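Side-chain contact in phage related exonuclease (Haemophilus somnus 129PT, PDB 3K93), which is probably a phage-related exonuclease that hydrolyses DNA, and holds a sodium ion in the crystal: residues Q212-Y215 / D216-S220. Sequence-based numbering, arbitrary orientation.
Sequences QKYY and DQLIS
Tyr214 and Leu218, like Tyr215 and Ile219, are i/i+4 neighbours on the C-terminal alpha-helix 198-221, and in each pair the aliphatic side chain lies over a face of the tyrosine ring as a CH-pi contact. Tyr214 leaves the backbone with CG anti to N (chi1 -178°). Outward from CB and CG, Tyr214 CD2 and CE2 pass Leu218 CD1, CE2 at 3.8 Å, while on the other branch Tyr214 CD1 and CE1 run past Gln217 NE2, CE1 at 4.0 Å; the Gln217 amide plane is steeply inclined to the ring. Leu218 CG stands 4.3 Å from the ring centroid, offset toward the rim. Farther out, Tyr214 CZ meets Leu218 CD2 at 3.7 Å. At the tip, OH skirts the same methyl and hydrogen-bonds to Arg42 of helix 35-50 and to Asp126 of the second subunit, whose Phe124 packs on Leu218; this side of helix 198-221 thus meets both helix 35-50 of its own chain and the second subunit.

The Tyr215 ring, likewise swung anti to its own amide nitrogen, touches Val41 of helix 35-50, and its hydroxyl is hydrogen-bonded to Asp48. Ile219 CG1 comes 3.6 Å from Tyr215 CE1, while Ile219 CD1 lies about equally near Tyr215 CZ and OH. Asp216 OD1 sits in plane at the ring edge, 3.6 Å from Tyr215 CD1. Regular i/i+4 bonds, such as Leu218 N to Tyr214 O, set the spacing of both pairs. One turn on, Asp216 O accepts two bonds from Ser220, with N and OG, each 3.0 Å away, approaching from opposite faces of the carbonyl plane.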
loop_
_atom_site.group_PDB
_atom_site.type_symbol
_atom_site.label_atom_id
_atom_site.label_comp_id
_atom_site.label_asym_id
_atom_site.label_seq_id
_atom_site.Cartn_x
_atom_site.Cartn_y
_atom_site.Cartn_z
ATOM N N GLN A 212 -3.110 6.423 -27.473
ATOM C CA GLN A 212 -3.396 7.693 -28.155
ATOM C C GLN A 212 -4.886 7.775 -28.540
ATOM O O GLN A 212 -5.487 8.859 -28.456
ATOM C CB GLN A 212 -2.545 7.838 -29.429
ATOM C CG GLN A 212 -1.025 7.978 -29.171
ATOM C CD GLN A 212 -0.206 7.895 -30.441
ATOM O OE1 GLN A 212 -0.564 7.173 -31.381
ATOM N NE2 GLN A 212 0.885 8.658 -30.503
ATOM N N LYS A 213 -5.473 6.646 -28.958
ATOM C CA LYS A 213 -6.886 6.627 -29.257
ATOM C C LYS A 213 -7.702 6.883 -28.008
ATOM O O LYS A 213 -8.637 7.659 -28.060
ATOM C CB LYS A 213 -7.327 5.332 -29.932
ATOM C CG LYS A 213 -6.764 5.184 -31.348
ATOM C CD LYS A 213 -7.280 3.902 -32.067
ATOM C CE LYS A 213 -6.511 3.628 -33.405
ATOM N NZ LYS A 213 -7.115 4.351 -34.531
ATOM N N TYR A 214 -7.363 6.236 -26.900
ATOM C CA TYR A 214 -8.057 6.478 -25.640
ATOM C C TYR A 214 -7.904 7.941 -25.197
ATOM O O TYR A 214 -8.875 8.617 -24.884
ATOM C CB TYR A 214 -7.553 5.499 -24.547
ATOM C CG TYR A 214 -8.260 5.651 -23.234
ATOM C CD1 TYR A 214 -9.618 5.416 -23.112
ATOM C CD2 TYR A 214 -7.559 5.991 -22.088
ATOM C CE1 TYR A 214 -10.273 5.586 -21.888
ATOM C CE2 TYR A 214 -8.198 6.135 -20.864
ATOM C CZ TYR A 214 -9.538 5.953 -20.781
ATOM O OH TYR A 214 -10.112 6.102 -19.567
ATOM N N TYR A 215 -6.677 8.433 -25.213
ATOM C CA TYR A 215 -6.398 9.846 -24.925
ATOM C C TYR A 215 -7.291 10.790 -25.746
ATOM O O TYR A 215 -7.883 11.714 -25.188
ATOM C CB TYR A 215 -4.894 10.117 -25.187
ATOM C CG TYR A 215 -4.395 11.563 -25.096
ATOM C CD1 TYR A 215 -4.489 12.421 -26.181
ATOM C CD2 TYR A 215 -3.818 12.056 -23.918
ATOM C CE1 TYR A 215 -4.023 13.759 -26.098
ATOM C CE2 TYR A 215 -3.335 13.377 -23.831
ATOM C CZ TYR A 215 -3.427 14.211 -24.937
ATOM O OH TYR A 215 -2.960 15.484 -24.885
ATOM N N ASP A 216 -7.384 10.570 -27.060
ATOM C CA ASP A 216 -8.196 11.434 -27.919
ATOM C C ASP A 216 -9.678 11.472 -27.484
ATOM O O ASP A 216 -10.354 12.519 -27.551
ATOM C CB ASP A 216 -8.119 10.953 -29.380
ATOM C CG ASP A 216 -6.728 11.210 -30.030
ATOM O OD1 ASP A 216 -5.940 12.021 -29.501
ATOM O OD2 ASP A 216 -6.444 10.601 -31.082
ATOM N N GLN A 217 -10.173 10.314 -27.070
ATOM C CA GLN A 217 -11.512 10.176 -26.552
ATOM C C GLN A 217 -11.643 10.991 -25.257
ATOM O O GLN A 217 -12.647 11.630 -25.046
ATOM C CB GLN A 217 -11.802 8.666 -26.342
ATOM C CG GLN A 217 -13.029 8.281 -25.526
ATOM C CD GLN A 217 -13.078 6.745 -25.250
ATOM O OE1 GLN A 217 -12.713 5.934 -26.130
ATOM N NE2 GLN A 217 -13.507 6.357 -24.027
ATOM N N LEU A 218 -10.614 10.978 -24.406
ATOM C CA LEU A 218 -10.681 11.741 -23.163
ATOM C C LEU A 218 -10.731 13.232 -23.497
ATOM O O LEU A 218 -11.564 13.950 -22.939
ATOM C CB LEU A 218 -9.510 11.431 -22.224
ATOM C CG LEU A 218 -9.394 10.011 -21.688
ATOM C CD1 LEU A 218 -8.181 9.910 -20.771
ATOM C CD2 LEU A 218 -10.692 9.505 -20.955
ATOM N N ILE A 219 -9.863 13.677 -24.399
ATOM C CA ILE A 219 -9.818 15.079 -24.832
ATOM C C ILE A 219 -11.180 15.534 -25.376
ATOM O O ILE A 219 -11.639 16.603 -25.038
ATOM C CB ILE A 219 -8.733 15.319 -25.907
ATOM C CG1 ILE A 219 -7.318 15.075 -25.355
ATOM C CG2 ILE A 219 -8.823 16.749 -26.491
ATOM C CD1 ILE A 219 -6.949 15.863 -24.086
ATOM N N SER A 220 -11.827 14.695 -26.183
ATOM C CA SER A 220 -13.128 15.013 -26.747
ATOM C C SER A 220 -14.215 15.201 -25.720
ATOM O O SER A 220 -15.092 15.991 -25.928
ATOM C CB SER A 220 -13.555 13.941 -27.737
ATOM O OG SER A 220 -12.665 14.025 -28.829
#